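Local coordinates for protein transcriptional activator ToxR (Vibrio vulnificus, PDB 6UTC) that activates transcription from the inner membrane, its periplasmic domain probably sensing bile salts and interacting with the partner protein ToxS, at residues E26-L31 against P60-A65; I74-H79 against N87-I92. One frame throughout, in Å; residues are numbered along the deposited sequence.

Contact 1 (E26-L31 against P60-A65); sequences EVLTPL and PVKVIA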
ATOM      1  N   GLU A  26       3.542   4.523  -6.292  1.00 16.85           N
ATOM      2  CA  GLU A  26       4.827   3.920  -5.960  1.00 16.92           C
ATOM      3  C   GLU A  26       4.642   3.043  -4.738  1.00 14.46           C
ATOM      4  O   GLU A  26       4.304   3.548  -3.666  1.00 16.15           O
ATOM      5  CB  GLU A  26       5.841   5.003  -5.618  1.00 18.00           C
ATOM      6  CG  GLU A  26       6.188   5.919  -6.749  1.00 22.88           C
ATOM      7  CD  GLU A  26       7.187   6.968  -6.313  1.00 31.17           C
ATOM      8  OE1 GLU A  26       8.324   6.589  -5.962  1.00 33.57           O
ATOM      9  OE2 GLU A  26       6.828   8.161  -6.295  1.00 35.79           O
ATOM     10  N   VAL A  27       4.890   1.747  -4.878  1.00 13.23           N
ATOM     11  CA  VAL A  27       4.911   0.848  -3.731  1.00 14.11           C
ATOM     12  C   VAL A  27       6.348   0.790  -3.240  1.00 13.58           C
ATOM     13  O   VAL A  27       7.221   0.267  -3.930  1.00 13.72           O
ATOM     14  CB  VAL A  27       4.376  -0.543  -4.080  1.00 15.45           C
ATOM     15  CG1 VAL A  27       4.422  -1.436  -2.849  1.00 17.44           C
ATOM     16  CG2 VAL A  27       2.961  -0.436  -4.634  1.00 16.74           C
ATOM     17  N   LEU A  28       6.577   1.323  -2.051  1.00 12.51           N
ATOM     18  CA  LEU A  28       7.907   1.526  -1.497  1.00 12.83           C
ATOM     19  C   LEU A  28       8.065   0.739  -0.212  1.00 12.68           C
ATOM     20  O   LEU A  28       7.083   0.443   0.473  1.00 14.03           O
ATOM     21  CB  LEU A  28       8.115   2.999  -1.149  1.00 14.03           C
ATOM     22  CG  LEU A  28       7.980   3.996  -2.289  1.00 14.23           C
ATOM     23  CD1 LEU A  28       7.917   5.410  -1.726  1.00 16.79           C
ATOM     24  CD2 LEU A  28       9.151   3.849  -3.245  1.00 15.78           C
ATOM     25  N   THR A  29       9.311   0.407   0.117  1.00 12.35           N
ATOM     26  CA  THR A  29       9.624  -0.176   1.413  1.00 12.92           C
ATOM     27  C   THR A  29      10.967   0.390   1.845  1.00 12.43           C
ATOM     28  O   THR A  29      11.761   0.793   0.991  1.00 13.23           O
ATOM     29  CB  THR A  29       9.627  -1.718   1.350  1.00 14.31           C
ATOM     30  OG1 THR A  29       9.639  -2.269   2.669  1.00 14.10           O
ATOM     31  CG2 THR A  29      10.815  -2.267   0.595  1.00 12.70           C
ATOM     32  N   PRO A  30      11.240   0.476   3.146  1.00 13.47           N
ATOM     33  CA  PRO A  30      12.556   0.964   3.569  1.00 14.45           C
ATOM     34  C   PRO A  30      13.674   0.163   2.909  1.00 13.78           C
ATOM     35  O   PRO A  30      13.543  -1.036   2.648  1.00 13.96           O
ATOM     36  CB  PRO A  30      12.531   0.777   5.093  1.00 15.07           C
ATOM     37  CG  PRO A  30      11.078   0.892   5.440  1.00 15.42           C
ATOM     38  CD  PRO A  30      10.367   0.194   4.301  1.00 14.10           C
ATOM     39  N   LEU A  31      14.789   0.854   2.640  1.00 15.15           N
ATOM     40  CA  LEU A  31      15.887   0.306   1.840  1.00 14.71           C
ATOM     41  C   LEU A  31      16.249  -1.111   2.244  1.00 13.68           C
ATOM     42  O   LEU A  31      16.369  -2.007   1.399  1.00 14.99           O
ATOM     43  CB  LEU A  31      17.123   1.195   1.981  1.00 17.89           C
ATOM     44  CG  LEU A  31      18.380   0.655   1.296  1.00 19.36           C
ATOM     45  CD1 LEU A  31      18.186   0.600  -0.213  1.00 20.73           C
ATOM     46  CD2 LEU A  31      19.574   1.525   1.652  1.00 20.91           C
ATOM     47  N   PRO A  60      -3.488   8.234  -4.237  1.00 17.40           N
ATOM     48  CA  PRO A  60      -2.283   8.277  -3.412  1.00 16.69           C
ATOM     49  C   PRO A  60      -1.063   8.367  -4.304  1.00 17.07           C
ATOM     50  O   PRO A  60      -1.046   7.858  -5.429  1.00 19.79           O
ATOM     51  CB  PRO A  60      -2.323   6.939  -2.665  1.00 17.21           C
ATOM     52  CG  PRO A  60      -3.049   6.035  -3.606  1.00 18.40           C
ATOM     53  CD  PRO A  60      -4.118   6.902  -4.218  1.00 19.05           C
ATOM     54  N   VAL A  61      -0.043   9.059  -3.793  0.61 14.40           N
ATOM     55  CA  VAL A  61       1.250   9.138  -4.464  0.61 17.07           C
ATOM     56  C   VAL A  61       2.010   7.835  -4.280  0.61 16.65           C
ATOM     57  O   VAL A  61       2.614   7.294  -5.217  0.61 14.22           O
ATOM     58  CB  VAL A  61       2.054  10.331  -3.904  0.61 16.83           C
ATOM     59  CG1 VAL A  61       3.432  10.403  -4.557  0.61 20.08           C
ATOM     60  CG2 VAL A  61       1.292  11.648  -4.066  0.61 17.90           C
ATOM     61  N   LYS A  62       1.985   7.306  -3.068  1.00 15.56           N
ATOM     62  CA  LYS A  62       2.799   6.159  -2.739  1.00 15.04           C
ATOM     63  C   LYS A  62       2.111   5.386  -1.644  1.00 15.88           C
ATOM     64  O   LYS A  62       1.208   5.885  -0.962  1.00 14.75           O
ATOM     65  CB  LYS A  62       4.210   6.568  -2.313  1.00 19.96           C
ATOM     66  CG  LYS A  62       4.263   7.553  -1.196  1.00 19.79           C
ATOM     67  CD  LYS A  62       5.611   8.271  -1.231  1.00 23.31           C
ATOM     68  CE  LYS A  62       5.664   9.434  -0.264  1.00 34.49           C
ATOM     69  NZ  LYS A  62       6.944  10.177  -0.440  1.00 38.13           N
ATOM     70  N   VAL A  63       2.541   4.144  -1.508  1.00 14.49           N
ATOM     71  CA  VAL A  63       2.133   3.280  -0.415  1.00 13.78           C
ATOM     72  C   VAL A  63       3.393   2.636   0.137  1.00 14.03           C
ATOM     73  O   VAL A  63       4.213   2.099  -0.624  1.00 15.01           O
ATOM     74  CB  VAL A  63       1.046   2.256  -0.817  1.00 14.46           C
ATOM     75  CG1 VAL A  63       1.518   1.299  -1.877  1.00 18.39           C
ATOM     76  CG2 VAL A  63       0.528   1.509   0.409  1.00 16.65           C
ATOM     77  N   ILE A  64       3.594   2.768   1.440  1.00 13.16           N
ATOM     78  CA  ILE A  64       4.761   2.210   2.107  1.00 13.07           C
ATOM     79  C   ILE A  64       4.345   0.880   2.704  1.00 12.96           C
ATOM     80  O   ILE A  64       3.434   0.824   3.542  1.00 13.61           O
ATOM     81  CB  ILE A  64       5.289   3.134   3.213  1.00 13.89           C
ATOM     82  CG1 ILE A  64       5.341   4.591   2.743  1.00 17.83           C
ATOM     83  CG2 ILE A  64       6.642   2.612   3.744  1.00 17.08           C
ATOM     84  CD1 ILE A  64       6.214   4.834   1.582  1.00 20.98           C
ATOM     85  N   ALA A  65       5.017  -0.182   2.293  1.00 12.37           N
ATOM     86  CA  ALA A  65       4.735  -1.528   2.768  1.00 12.54           C
ATOM     87  C   ALA A  65       5.814  -1.952   3.757  1.00 12.28           C
ATOM     88  O   ALA A  65       7.005  -1.888   3.439  1.00 13.49           O
ATOM     89  CB  ALA A  65       4.719  -2.493   1.587  1.00 13.86           C
TER

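Contact 2 (I74-H79 against N87-I92); sequences ILNYIH and NVTLRI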
ATOM      1  N   ILE A  74       1.637  -4.120   6.873  1.00 12.71           N
ATOM      2  CA  ILE A  74       1.197  -2.743   7.058  1.00 12.65           C
ATOM      3  C   ILE A  74       1.359  -2.005   5.739  1.00 13.18           C
ATOM      4  O   ILE A  74       2.432  -2.055   5.120  1.00 12.81           O
ATOM      5  CB  ILE A  74       2.013  -2.054   8.162  1.00 13.58           C
ATOM      6  CG1 ILE A  74       2.069  -2.922   9.422  1.00 16.87           C
ATOM      7  CG2 ILE A  74       1.448  -0.678   8.451  1.00 18.08           C
ATOM      8  CD1 ILE A  74       0.705  -3.290   9.969  1.00 20.53           C
ATOM      9  N   LEU A  75       0.302  -1.327   5.295  1.00 12.81           N
ATOM     10  CA  LEU A  75       0.367  -0.463   4.119  1.00 12.68           C
ATOM     11  C   LEU A  75      -0.011   0.951   4.530  1.00 14.20           C
ATOM     12  O   LEU A  75      -1.097   1.172   5.076  1.00 15.53           O
ATOM     13  CB  LEU A  75      -0.593  -0.947   3.034  1.00 13.55           C
ATOM     14  CG  LEU A  75      -0.244  -2.293   2.412  1.00 13.06           C
ATOM     15  CD1 LEU A  75      -1.355  -2.773   1.487  1.00 17.65           C
ATOM     16  CD2 LEU A  75       1.072  -2.218   1.662  1.00 15.50           C
ATOM     17  N   ASN A  76       0.873   1.898   4.269  1.00 12.86           N
ATOM     18  CA  ASN A  76       0.630   3.300   4.584  1.00 13.29           C
ATOM     19  C   ASN A  76       0.454   4.055   3.271  1.00 12.61           C
ATOM     20  O   ASN A  76       1.422   4.245   2.522  1.00 14.28           O
ATOM     21  CB  ASN A  76       1.776   3.863   5.419  1.00 15.44           C
ATOM     22  CG  ASN A  76       1.549   3.666   6.909  1.00 19.56           C
ATOM     23  OD1 ASN A  76       0.742   4.372   7.516  1.00 22.87           O
ATOM     24  ND2 ASN A  76       2.212   2.694   7.490  1.00 23.75           N
ATOM     25  N   TYR A  77      -0.781   4.457   2.991  1.00 13.19           N
ATOM     26  CA  TYR A  77      -1.092   5.226   1.792  1.00 12.61           C
ATOM     27  C   TYR A  77      -0.841   6.698   2.054  1.00 13.43           C
ATOM     28  O   TYR A  77      -1.396   7.268   3.005  1.00 15.41           O
ATOM     29  CB  TYR A  77      -2.554   5.013   1.420  1.00 14.58           C
ATOM     30  CG  TYR A  77      -2.807   3.698   0.732  1.00 13.65           C
ATOM     31  CD1 TYR A  77      -2.654   3.582  -0.636  1.00 16.84           C
ATOM     32  CD2 TYR A  77      -3.181   2.574   1.451  1.00 16.94           C
ATOM     33  CE1 TYR A  77      -2.875   2.383  -1.285  1.00 16.10           C
ATOM     34  CE2 TYR A  77      -3.407   1.362   0.809  1.00 19.67           C
ATOM     35  CZ  TYR A  77      -3.258   1.287  -0.559  1.00 16.94           C
ATOM     36  OH  TYR A  77      -3.478   0.085  -1.207  1.00 18.23           O
ATOM     37  N   ILE A  78      -0.011   7.306   1.221  0.52 12.25           N
ATOM     38  CA  ILE A  78       0.361   8.705   1.355  0.52 12.74           C
ATOM     39  C   ILE A  78      -0.183   9.462   0.156  0.52 13.76           C
ATOM     40  O   ILE A  78       0.006   9.046  -0.997  0.52 12.28           O
ATOM     41  CB  ILE A  78       1.882   8.867   1.496  0.52 12.96           C
ATOM     42  CG1 ILE A  78       2.354   8.179   2.783  0.52 15.51           C
ATOM     43  CG2 ILE A  78       2.261  10.346   1.495  0.52 14.62           C
ATOM     44  CD1 ILE A  78       3.851   7.972   2.880  0.52 16.71           C
ATOM     45  N   HIS A  79      -0.886  10.545   0.436  1.00 13.02           N
ATOM     46  CA  HIS A  79      -1.483  11.393  -0.584  1.00 14.23           C
ATOM     47  C   HIS A  79      -0.664  12.665  -0.769  1.00 13.05           C
ATOM     48  O   HIS A  79       0.279  12.948  -0.032  1.00 14.58           O
ATOM     49  CB  HIS A  79      -2.927  11.709  -0.189  1.00 13.38           C
ATOM     50  CG  HIS A  79      -3.812  10.507  -0.212  1.00 13.72           C
ATOM     51  ND1 HIS A  79      -4.712  10.263  -1.227  1.00 15.86           N
ATOM     52  CD2 HIS A  79      -3.898   9.453   0.631  1.00 14.38           C
ATOM     53  CE1 HIS A  79      -5.321   9.112  -0.999  1.00 17.15           C
ATOM     54  NE2 HIS A  79      -4.841   8.597   0.117  1.00 15.17           N
ATOM     55  N   ASN A  87      -4.657  10.259   4.157  1.00 13.63           N
ATOM     56  CA  ASN A  87      -3.602   9.292   4.444  1.00 12.62           C
ATOM     57  C   ASN A  87      -4.117   8.249   5.421  1.00 14.69           C
ATOM     58  O   ASN A  87      -4.780   8.579   6.409  1.00 14.31           O
ATOM     59  CB  ASN A  87      -2.411   9.976   5.106  1.00 14.04           C
ATOM     60  CG  ASN A  87      -1.683  10.915   4.181  1.00 13.92           C
ATOM     61  OD1 ASN A  87      -1.938  10.944   2.984  1.00 14.76           O
ATOM     62  ND2 ASN A  87      -0.758  11.682   4.733  1.00 16.10           N
ATOM     63  N   VAL A  88      -3.766   6.987   5.179  1.00 14.61           N
ATOM     64  CA  VAL A  88      -4.220   5.917   6.056  1.00 14.74           C
ATOM     65  C   VAL A  88      -3.152   4.853   6.217  1.00 15.00           C
ATOM     66  O   VAL A  88      -2.379   4.560   5.293  1.00 15.48           O
ATOM     67  CB  VAL A  88      -5.526   5.248   5.594  1.00 16.38           C
ATOM     68  CG1 VAL A  88      -6.689   6.186   5.718  1.00 18.89           C
ATOM     69  CG2 VAL A  88      -5.377   4.744   4.187  1.00 18.63           C
ATOM     70  N   THR A  89      -3.118   4.284   7.413  1.00 14.53           N
ATOM     71  CA  THR A  89      -2.426   3.037   7.680  1.00 15.52           C
ATOM     72  C   THR A  89      -3.453   1.919   7.672  1.00 16.82           C
ATOM     73  O   THR A  89      -4.444   1.976   8.414  1.00 18.65           O
ATOM     74  CB  THR A  89      -1.764   3.077   9.050  1.00 17.21           C
ATOM     75  OG1 THR A  89      -0.902   4.206   9.138  1.00 21.06           O
ATOM     76  CG2 THR A  89      -0.934   1.824   9.253  1.00 18.84           C
ATOM     77  N   LEU A  90      -3.215   0.905   6.845  1.00 16.40           N
ATOM     78  CA  LEU A  90      -4.069  -0.268   6.759  1.00 18.50           C
ATOM     79  C   LEU A  90      -3.249  -1.502   7.102  1.00 17.80           C
ATOM     80  O   LEU A  90      -2.034  -1.529   6.918  1.00 15.24           O
ATOM     81  CB  LEU A  90      -4.623  -0.438   5.336  1.00 20.92           C
ATOM     82  CG  LEU A  90      -5.343   0.739   4.671  1.00 27.14           C
ATOM     83  CD1 LEU A  90      -5.815   0.341   3.289  1.00 26.71           C
ATOM     84  CD2 LEU A  90      -6.501   1.213   5.532  1.00 26.12           C
ATOM     85  N   ARG A  91      -3.925  -2.532   7.590  1.00 17.52           N
ATOM     86  CA  ARG A  91      -3.295  -3.798   7.932  1.00 17.50           C
ATOM     87  C   ARG A  91      -4.010  -4.900   7.169  1.00 15.75           C
ATOM     88  O   ARG A  91      -5.243  -4.989   7.204  1.00 18.97           O
ATOM     89  CB  ARG A  91      -3.378  -4.048   9.435  1.00 21.92           C
ATOM     90  CG  ARG A  91      -2.857  -2.871  10.258  1.00 30.28           C
ATOM     91  CD  ARG A  91      -3.946  -2.256  11.128  1.00 40.92           C
ATOM     92  NE  ARG A  91      -3.724  -0.829  11.377  1.00 41.38           N
ATOM     93  CZ  ARG A  91      -2.788  -0.347  12.188  1.00 40.19           C
ATOM     94  NH1 ARG A  91      -1.970  -1.176  12.826  1.00 44.40           N
ATOM     95  NH2 ARG A  91      -2.665   0.963  12.361  1.00 43.06           N
ATOM     96  N   ILE A  92      -3.253  -5.718   6.456  1.00 16.60           N
ATOM     97  CA  ILE A  92      -3.843  -6.829   5.729  1.00 18.43           C
ATOM     98  C   ILE A  92      -3.204  -8.123   6.200  1.00 19.16           C
ATOM     99  O   ILE A  92      -2.047  -8.155   6.624  1.00 17.20           O
ATOM    100  CB  ILE A  92      -3.761  -6.672   4.195  1.00 23.58           C
ATOM    101  CG1 ILE A  92      -2.309  -6.690   3.727  1.00 22.09           C
ATOM    102  CG2 ILE A  92      -4.461  -5.384   3.748  1.00 23.71           C
ATOM    103  CD1 ILE A  92      -2.173  -6.685   2.221  1.00 23.53           C
TER
HETATM  104  O   HOH W   1       0.523  13.505   2.765  1.00 16.77           O

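Contact 1 (E26-L31 against P60-A65)
The hydroxyl OG1 of Thr29 donates to the backbone oxygen of Ala65, with OG1 and O 2.8 Å apart. The C=O...OG1 angle is 169°, so the hydroxyl sits nearly in line with the carbonyl. The torsion of Thr29 explains the reach: OG1 is anti to the backbone N (chi1 -167°). This side-chain bond extends the backbone pairing at the end of the segments. The pairing itself is parallel. Val63 is held on both its polar backbone atoms: its N donates to Glu26 O, and its O accepts from Leu28 N at 2.9 Å. Further along, Ala65 N donates to Leu28 O, and at the other end Glu26 N reaches Val61 O at 3.1 Å. Val27 and Val63 share one face of the sheet. The two valines run alongside each other, with Val27 CG2 3.6 Å from Val63 CG1. Ile43 and Val47 of helix 40-52 cover this pair. On the other face, CD1 of Leu28 touches two partners, 3.8 Å from Ile64 CD1 and 3.7 Å from Lys62 CD. With CG of Lys62 between the backbone N and the carbonyl carbon (chi1 55°) and the chain extended beyond it, the methylenes pass Leu28 and the amine ends farther off. Glu26 OE2 and Lys62 NZ stay 6.2 Å apart and form no salt bridge. Val61 and Lys62 both face Ile78 of the next strand, a classic beta bulge. Strands 25-30 and 62-67 are the parallel neighbours of a beta-alpha-beta crossover, connected through helix 40-52.

Contact 2 (I74-H79 against N87-I92)
Asn87 OD1 accepts the backbone N-H of His79, with OD1 and N 2.8 Å apart. The donor is tilted 31° from the amide's carbonyl plane. The same OD1 lies at the edge of the imidazole, in its plane, 3.4 Å from His79 CD2. Ring and amide are nearly coplanar, 24° apart. The other end of the amide is held through water: Asn87 ND2 donates to a water that in turn donates to His79 O. The amide thus bridges both polar backbone atoms of His79, one directly and one through the water. Tyr77 and Val88 form a hydrogen-bonded antiparallel pair, as do Leu75 and Leu90. Leu75 N donates to Leu90 O at 2.9 Å, and Leu90 N returns a bond to Leu75 O.

On the side of the sheet that carries Tyr77, Leu75 and Leu90, CD1 of Leu90 comes obliquely against the phenol ring, 3.6 Å from Tyr77 CE2. Val88 CG2 lies on the same side of the ring, 4.1 Å from Tyr77 CD2. On the other face of the sheet, Ile74 CG2 meets Thr89 CG2 at 3.5 Å. Its other branch, bent at chi2 (-57°), carries CD1 to Arg91 CG at 3.6 Å, alongside the aliphatic start of the arginine. Asn76 and Thr89 are neighbours on this face, but their modelled polar contact is too short to be trusted.

Tyr50 forms a second shell to both rings. His79 NE2 is hydrogen-bonded to Tyr50 OH, and the Tyr77 ring stacks on that of Tyr50. Strands 72-78 and 88-93 form a beta hairpin. Helix 40-52 packs on its Tyr77 face, where Leu75 and Tyr77 touch Cys46, while strand 62-67 flanks strand 72-78.

Overall arrangement
Contacts 1 and 2 belong to one mixed sheet, with their centres about 9 Å apart. Strands 62-67 and 72-78 are antiparallel neighbours and join them directly. Val61 N lies 2.8 Å from Ile78 O, and Ile64 N lies 2.8 Å from Asn76 O; both are probable hydrogen bonds. Contact 1 is the parallel step made by the crossover, and contact 2 is the hairpin that ends at the outermost strand 88-93. Helix 40-52 packs against both. It carries Cys46, which touches residues of contact 2 and is disulfide-bonded to Cys103, tying the helix to the C-terminal end of the domain. A bound sulfate lies about 5 Å from the Thr29 side chain and is probably from the crystallisation liquor.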